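Local atomic coordinates of Serine/threonine-protein kinase Tel1 (Chaetomium thermophilum, PDB entry 6SKY), a protein that phosphorylates serine and threonine residues of proteins using ATP, and probably acts as a sensor of DNA damage that switches on checkpoint signalling. Residues A[1679-1684]-A[1791-1796]; A[2161-2166]-A[2239-2244]; A[2206-2211]-A[2246-2251]. One frame throughout, in Å; residues are numbered along the deposited sequence.

Interaction 1: A[1679-1684]-A[1791-1796]; sequences KSLTIS and KGFAER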
# COMPACT_ATOMS: atom_id res chain seq x y z
N LYS A 1679 47.82 4.07 -45.76
CA LYS A 1679 48.75 2.97 -45.51
C LYS A 1679 48.02 1.64 -45.46
O LYS A 1679 48.54 0.63 -45.94
CB LYS A 1679 49.49 3.22 -44.20
CG LYS A 1679 50.41 2.10 -43.82
CD LYS A 1679 50.88 2.25 -42.39
CE LYS A 1679 49.73 2.08 -41.43
NZ LYS A 1679 50.16 2.27 -40.03
N SER A 1680 46.82 1.61 -44.88
CA SER A 1680 46.10 0.35 -44.82
C SER A 1680 45.72 -0.17 -46.20
O SER A 1680 45.35 -1.34 -46.32
CB SER A 1680 44.84 0.49 -43.97
OG SER A 1680 43.80 1.07 -44.73
N LEU A 1681 45.80 0.66 -47.23
CA LEU A 1681 45.48 0.23 -48.59
C LEU A 1681 46.63 -0.50 -49.26
O LEU A 1681 46.40 -1.21 -50.24
CB LEU A 1681 45.10 1.44 -49.44
CG LEU A 1681 43.64 1.57 -49.82
CD1 LEU A 1681 42.78 1.40 -48.60
CD2 LEU A 1681 43.42 2.92 -50.44
N THR A 1682 47.85 -0.34 -48.76
CA THR A 1682 48.98 -1.04 -49.36
C THR A 1682 48.93 -2.53 -49.08
O THR A 1682 49.25 -3.35 -49.94
CB THR A 1682 50.29 -0.45 -48.85
OG1 THR A 1682 50.33 -0.53 -47.43
CG2 THR A 1682 50.42 0.99 -49.26
N ILE A 1683 48.50 -2.91 -47.87
CA ILE A 1683 48.52 -4.30 -47.46
C ILE A 1683 47.20 -5.01 -47.68
O ILE A 1683 47.12 -6.23 -47.49
CB ILE A 1683 48.91 -4.44 -45.97
CG1 ILE A 1683 47.79 -3.92 -45.09
CG2 ILE A 1683 50.18 -3.67 -45.70
CD1 ILE A 1683 48.13 -3.93 -43.62
N SER A 1684 46.15 -4.29 -48.08
CA SER A 1684 44.82 -4.87 -48.15
C SER A 1684 44.16 -4.72 -49.51
O SER A 1684 43.01 -5.17 -49.67
CB SER A 1684 43.91 -4.26 -47.08
OG SER A 1684 43.62 -2.90 -47.36
N LYS A 1791 36.79 1.51 -53.32
CA LYS A 1791 35.40 1.46 -52.89
C LYS A 1791 35.32 1.56 -51.37
O LYS A 1791 36.04 0.86 -50.66
CB LYS A 1791 34.75 0.17 -53.36
CG LYS A 1791 33.51 -0.22 -52.59
CD LYS A 1791 33.00 -1.58 -53.04
CE LYS A 1791 31.78 -2.01 -52.24
NZ LYS A 1791 31.18 -3.26 -52.77
N GLY A 1792 34.44 2.43 -50.89
CA GLY A 1792 34.26 2.62 -49.47
C GLY A 1792 35.33 3.44 -48.79
O GLY A 1792 35.33 3.52 -47.56
N PHE A 1793 36.24 4.04 -49.55
CA PHE A 1793 37.28 4.87 -48.96
C PHE A 1793 36.78 6.26 -48.63
O PHE A 1793 37.23 6.85 -47.64
CB PHE A 1793 38.46 4.96 -49.92
CG PHE A 1793 39.64 5.70 -49.37
CD1 PHE A 1793 40.54 5.08 -48.54
CD2 PHE A 1793 39.86 7.01 -49.72
CE1 PHE A 1793 41.62 5.75 -48.05
CE2 PHE A 1793 40.94 7.69 -49.22
CZ PHE A 1793 41.82 7.06 -48.39
N ALA A 1794 35.85 6.78 -49.42
CA ALA A 1794 35.36 8.13 -49.21
C ALA A 1794 34.59 8.25 -47.91
O ALA A 1794 34.71 9.25 -47.20
CB ALA A 1794 34.50 8.57 -50.38
N GLU A 1795 33.79 7.24 -47.57
CA GLU A 1795 33.07 7.28 -46.31
C GLU A 1795 34.01 7.19 -45.12
O GLU A 1795 33.73 7.78 -44.07
CB GLU A 1795 32.04 6.16 -46.25
CG GLU A 1795 30.84 6.39 -47.14
CD GLU A 1795 31.06 5.91 -48.55
OE1 GLU A 1795 31.77 4.90 -48.74
OE2 GLU A 1795 30.51 6.54 -49.49
N ARG A 1796 35.11 6.46 -45.25
CA ARG A 1796 36.05 6.38 -44.14
C ARG A 1796 36.90 7.63 -44.01
O ARG A 1796 37.38 7.94 -42.92
CB ARG A 1796 36.96 5.16 -44.29
CG ARG A 1796 36.22 3.87 -44.54
CD ARG A 1796 36.92 2.68 -43.93
NE ARG A 1796 38.30 2.52 -44.39
CZ ARG A 1796 38.65 1.96 -45.55
NH1 ARG A 1796 37.72 1.50 -46.37
NH2 ARG A 1796 39.93 1.86 -45.88
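Leu1681, toward the C-terminal part of helix 1670-1684, meets Phe1793 and Arg1796 at the beginning of helix 1793-1808, a side-chain contact between two helices of the alpha solenoid. The tight part is apolar. The CD2 methyl of Leu1681 comes obliquely to the Phe1793 ring, 4.1 Å from both its CD1 and CE1. The ring gets there because its CG stands anti to the backbone N (chi1 -176°), which sends it away from its own helix toward the leucine. Both residues are buried, and their types fit: a branched aliphatic chain and a broad aromatic ring fill the space between segments that share no hydrogen bond. Ile1786 of helix 1783-1789 touches them both, while Leu1677 and Ile1678 of helix 1670-1684 add to the packing around the phenylalanine.

The loose side belongs to Arg1796, an exposed residue whose long chain bends at chi2 and chi3 to reach across. Its guanidinium turns an edge to the leucine, with NH2 lying 4.0 Å from Leu1681 CD1. Ser1680 OG also lies near the guanidinium plane, but the gap is too wide for a bond, and this hydroxyl hydrogen-bonds instead to Leu1677 O, one turn back in its own helix. Arginine suits such a margin, since it can pack with its edge while its charge remains near solvent. Behind the contact, a small hydroxyl residue serves a backbone carbonyl in the kinked part of the helix: Thr1682 OG1 donates to Lys1679 O at 2.6 Å, in the carbonyl plane, and that oxygen also accepts from Thr1682 N.

Interaction 2: A[2161-2166]-A[2239-2244]; sequences QIRGML and QSVPLS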
# COMPACT_ATOMS: atom_id res chain seq x y z
N GLN A 2161 12.82 -30.50 -13.55
CA GLN A 2161 11.88 -29.41 -13.82
C GLN A 2161 11.47 -28.72 -12.53
O GLN A 2161 11.40 -27.48 -12.47
CB GLN A 2161 10.66 -29.95 -14.54
CG GLN A 2161 9.61 -28.92 -14.81
CD GLN A 2161 8.32 -29.53 -15.23
OE1 GLN A 2161 8.16 -30.74 -15.21
NE2 GLN A 2161 7.38 -28.71 -15.63
N ILE A 2162 11.18 -29.50 -11.49
CA ILE A 2162 10.80 -28.93 -10.20
C ILE A 2162 11.92 -28.06 -9.65
O ILE A 2162 11.68 -26.94 -9.18
CB ILE A 2162 10.42 -30.05 -9.23
CG1 ILE A 2162 9.10 -30.68 -9.65
CG2 ILE A 2162 10.33 -29.53 -7.82
CD1 ILE A 2162 8.78 -31.91 -8.92
N ARG A 2163 13.15 -28.56 -9.70
CA ARG A 2163 14.27 -27.78 -9.17
C ARG A 2163 14.47 -26.48 -9.94
O ARG A 2163 14.73 -25.43 -9.33
CB ARG A 2163 15.53 -28.62 -9.20
CG ARG A 2163 15.48 -29.81 -8.30
CD ARG A 2163 16.84 -30.05 -7.72
NE ARG A 2163 16.90 -31.29 -6.95
CZ ARG A 2163 17.36 -32.44 -7.43
NH1 ARG A 2163 17.38 -33.51 -6.66
NH2 ARG A 2163 17.79 -32.51 -8.68
N GLY A 2164 14.38 -26.52 -11.27
CA GLY A 2164 14.49 -25.30 -12.04
C GLY A 2164 13.41 -24.29 -11.69
O GLY A 2164 13.68 -23.09 -11.61
N MET A 2165 12.19 -24.77 -11.46
CA MET A 2165 11.11 -23.86 -11.08
C MET A 2165 11.36 -23.22 -9.72
O MET A 2165 11.11 -22.02 -9.54
CB MET A 2165 9.79 -24.60 -11.07
CG MET A 2165 9.08 -24.62 -12.40
SD MET A 2165 7.68 -25.75 -12.38
CE MET A 2165 6.51 -24.82 -13.35
N LEU A 2166 11.85 -23.99 -8.75
CA LEU A 2166 12.11 -23.41 -7.43
C LEU A 2166 13.22 -22.37 -7.49
O LEU A 2166 13.17 -21.34 -6.81
CB LEU A 2166 12.44 -24.52 -6.44
CG LEU A 2166 11.32 -25.52 -6.18
CD1 LEU A 2166 11.78 -26.64 -5.31
CD2 LEU A 2166 10.14 -24.84 -5.55
N GLN A 2239 12.14 -37.43 1.27
CA GLN A 2239 11.69 -36.30 0.47
C GLN A 2239 12.80 -35.92 -0.49
O GLN A 2239 13.85 -35.45 -0.05
CB GLN A 2239 11.33 -35.12 1.36
CG GLN A 2239 10.27 -34.19 0.82
CD GLN A 2239 8.89 -34.59 1.28
OE1 GLN A 2239 8.73 -35.48 2.10
NE2 GLN A 2239 7.88 -33.92 0.76
N SER A 2240 12.59 -36.12 -1.79
CA SER A 2240 13.46 -35.50 -2.77
C SER A 2240 13.19 -34.00 -2.79
O SER A 2240 12.12 -33.54 -2.38
CB SER A 2240 13.25 -36.12 -4.14
OG SER A 2240 11.91 -36.56 -4.28
N VAL A 2241 14.16 -33.24 -3.27
CA VAL A 2241 14.19 -31.80 -3.01
C VAL A 2241 14.11 -31.62 -1.51
O VAL A 2241 13.04 -31.27 -0.98
CB VAL A 2241 13.07 -31.04 -3.73
CG1 VAL A 2241 13.32 -29.56 -3.66
CG2 VAL A 2241 12.96 -31.48 -5.16
N PRO A 2242 15.19 -31.87 -0.77
CA PRO A 2242 15.09 -32.01 0.69
C PRO A 2242 14.62 -30.73 1.36
O PRO A 2242 14.61 -29.64 0.78
CB PRO A 2242 16.52 -32.35 1.11
CG PRO A 2242 17.25 -32.66 -0.15
CD PRO A 2242 16.59 -31.87 -1.22
N LEU A 2243 14.24 -30.88 2.62
CA LEU A 2243 13.78 -29.76 3.43
C LEU A 2243 14.06 -30.12 4.88
O LEU A 2243 13.51 -31.10 5.39
CB LEU A 2243 12.29 -29.50 3.21
CG LEU A 2243 11.60 -28.62 4.25
CD1 LEU A 2243 12.15 -27.22 4.21
CD2 LEU A 2243 10.11 -28.62 4.00
N SER A 2244 14.93 -29.35 5.53
CA SER A 2244 15.28 -29.64 6.91
C SER A 2244 14.18 -29.17 7.84
O SER A 2244 13.47 -28.21 7.57
CB SER A 2244 16.60 -28.96 7.28
OG SER A 2244 16.61 -27.62 6.86
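Val2241 is the residue through which the loop 2239-2244 meets helix 2154-2174, where Ile2162 and Leu2166 point at the loop and the end of Arg2163 swings alongside. The loop approaches this point from Gln2239, whose side chain lies on Ala2204 of helix 2203-2217. Ser2240 follows, and its small hydroxyl hydrogen-bonds to Ser2201 O, fastening the loop to the chain just ahead of helix 2203-2217.

Val2241 then spreads its two methyls over the helix surface. CG1, which a chi1 of -168° turns to the side of the carbonyl carbon, goes to Leu2166, where it meets CD1 at 3.7 Å. CG2, set opposite the carbonyl carbon and beside the backbone N, lies near two consecutive residues, 4.2 Å from Ile2162 CG2 and 4.3 Å from Arg2163 NE. Valine is apt here, because a short forked side chain lets one residue touch two successive turns of a helix. Ile2162 and Leu2166, spaced by four residues, offer their branches on the same face, whereas the long chain of Arg2163 flanks the valine with its polar end. No hydrogen bond of any kind links the two segments, so the join is purely one of side-chain packing.

Pro2242 comes next at an exposed position, after which Leu2243 packs on Leu2236 and Ala2204. Ser2244, at the N-cap position, brings the loop to the start of helix 2245-2259. The loop thus bridges helices 2220-2232 and 2245-2259 within the FAT region, and its valine also touches Val2202 and Ala2205, wedged where helix 2203-2217 begins beside helix 2154-2174.

Interaction 3: A[2206-2211]-A[2246-2251]; sequences IKMEAA and SDLLSK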
# COMPACT_ATOMS: atom_id res chain seq x y z
N ILE A 2206 7.08 -27.88 -2.47
CA ILE A 2206 6.09 -27.18 -3.27
C ILE A 2206 5.09 -26.45 -2.38
O ILE A 2206 4.67 -25.32 -2.67
CB ILE A 2206 5.41 -28.17 -4.23
CG1 ILE A 2206 6.40 -28.58 -5.31
CG2 ILE A 2206 4.19 -27.56 -4.83
CD1 ILE A 2206 5.89 -29.62 -6.23
N LYS A 2207 4.71 -27.06 -1.26
CA LYS A 2207 3.83 -26.37 -0.33
C LYS A 2207 4.54 -25.23 0.38
O LYS A 2207 3.92 -24.21 0.69
CB LYS A 2207 3.24 -27.36 0.67
CG LYS A 2207 2.19 -28.25 0.05
CD LYS A 2207 1.54 -29.16 1.07
CE LYS A 2207 2.54 -30.13 1.66
NZ LYS A 2207 1.93 -31.04 2.65
N MET A 2208 5.85 -25.35 0.61
CA MET A 2208 6.58 -24.22 1.16
C MET A 2208 6.69 -23.09 0.16
O MET A 2208 6.65 -21.92 0.55
CB MET A 2208 7.96 -24.66 1.61
CG MET A 2208 8.82 -23.51 2.08
SD MET A 2208 10.14 -24.08 3.13
CE MET A 2208 9.22 -25.20 4.15
N GLU A 2209 6.80 -23.39 -1.12
CA GLU A 2209 6.77 -22.33 -2.12
C GLU A 2209 5.41 -21.64 -2.16
O GLU A 2209 5.33 -20.42 -2.30
CB GLU A 2209 7.13 -22.89 -3.49
CG GLU A 2209 7.07 -21.87 -4.60
CD GLU A 2209 7.79 -20.59 -4.24
OE1 GLU A 2209 8.92 -20.66 -3.69
OE2 GLU A 2209 7.24 -19.50 -4.50
N ALA A 2210 4.33 -22.41 -2.02
CA ALA A 2210 3.01 -21.80 -1.96
C ALA A 2210 2.87 -20.89 -0.75
O ALA A 2210 2.29 -19.80 -0.83
CB ALA A 2210 1.94 -22.88 -1.94
N ALA A 2211 3.40 -21.33 0.40
CA ALA A 2211 3.36 -20.49 1.59
C ALA A 2211 4.17 -19.22 1.39
O ALA A 2211 3.79 -18.15 1.88
CB ALA A 2211 3.87 -21.26 2.79
N SER A 2246 14.62 -27.97 10.85
CA SER A 2246 15.01 -26.80 11.63
C SER A 2246 14.81 -25.51 10.85
O SER A 2246 14.44 -24.50 11.44
CB SER A 2246 16.46 -26.92 12.08
OG SER A 2246 17.33 -26.69 11.00
N ASP A 2247 15.02 -25.52 9.54
CA ASP A 2247 14.74 -24.31 8.78
C ASP A 2247 13.24 -24.08 8.65
O ASP A 2247 12.80 -22.93 8.68
CB ASP A 2247 15.41 -24.35 7.42
CG ASP A 2247 14.64 -25.16 6.40
OD1 ASP A 2247 13.68 -24.62 5.82
OD2 ASP A 2247 15.01 -26.32 6.17
N LEU A 2248 12.46 -25.15 8.56
CA LEU A 2248 11.01 -25.00 8.60
C LEU A 2248 10.55 -24.44 9.94
O LEU A 2248 9.72 -23.53 10.00
CB LEU A 2248 10.34 -26.34 8.32
CG LEU A 2248 8.83 -26.41 8.48
CD1 LEU A 2248 8.14 -25.47 7.55
CD2 LEU A 2248 8.36 -27.81 8.25
N LEU A 2249 11.09 -24.98 11.04
CA LEU A 2249 10.68 -24.51 12.35
C LEU A 2249 11.08 -23.07 12.58
O LEU A 2249 10.30 -22.29 13.14
CB LEU A 2249 11.29 -25.39 13.44
CG LEU A 2249 10.56 -26.70 13.69
CD1 LEU A 2249 11.23 -27.43 14.81
CD2 LEU A 2249 9.13 -26.43 14.03
N SER A 2250 12.27 -22.67 12.14
CA SER A 2250 12.68 -21.29 12.34
C SER A 2250 11.92 -20.34 11.42
O SER A 2250 11.68 -19.19 11.78
CB SER A 2250 14.18 -21.15 12.15
OG SER A 2250 14.54 -21.36 10.80
N LYS A 2251 11.50 -20.81 10.24
CA LYS A 2251 10.64 -20.00 9.39
C LYS A 2251 9.28 -19.77 10.04
O LYS A 2251 8.77 -18.64 10.03
CB LYS A 2251 10.48 -20.68 8.05
CG LYS A 2251 9.95 -19.82 6.96
CD LYS A 2251 9.82 -20.64 5.72
CE LYS A 2251 9.47 -19.80 4.53
NZ LYS A 2251 10.58 -18.89 4.19
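Met2208 carries nearly all of this contact, reaching from helix 2203-2217 to Leu2248 and Lys2251 of helix 2245-2259. Before it, Ile2206 packs against Ile2192 and Ser2189, and Lys2207 lies on Ile2230. In Met2208 itself chi1 and chi2 are both extended (175° and 159°), which runs the chain out toward the partner helix, and a final bend at chi3 brings CE to 3.6 Å from Leu2248 CD1. Its sulfur passes 4.3 Å from Lys2251 CD, touching the aliphatic part of the lysine, whose NZ forms a weak hydrogen bond with Asn2212 OD1. A long, flexible methionine suits this place, because the axes of the two segments come no closer than 13.1 Å. Glu2209, next along, forms a salt bridge with Arg2173. Ala2210 and Ala2211 finish the segment, their small side chains letting helix 2220-2232 come close through Met2226 and Leu2227. The two segments run nearly parallel, their directions 20° apart, with helix 2220-2232 between them in sequence and packed on both. Parallel helices separated by one intervening helix are typical of the TPR-like alpha solenoid of the FAT domain.

Interactions 2 and 3 are neighbours in the FAT region, with centres 12 Å apart. Their segments alternate along the chain, so 2206-2211 lies between the partners of interaction 2, and 2239-2244 runs into the helix bearing 2246-2251. They touch directly: Leu2243 CD2 packs 3.5 Å from Met2208 CE, and Leu2166 CD2 lies 4.1 Å from Glu2209 CB, so the two contacts adjoin. Interaction 1 closes earlier in the chain and is remote, its centre 60 Å from that of interaction 2 and 67 Å from that of interaction 3, which lies on the opposite side of the chain's centre. All three lie away from the nucleotide pocket and the magnesium site, and they join parts of the helical scaffold.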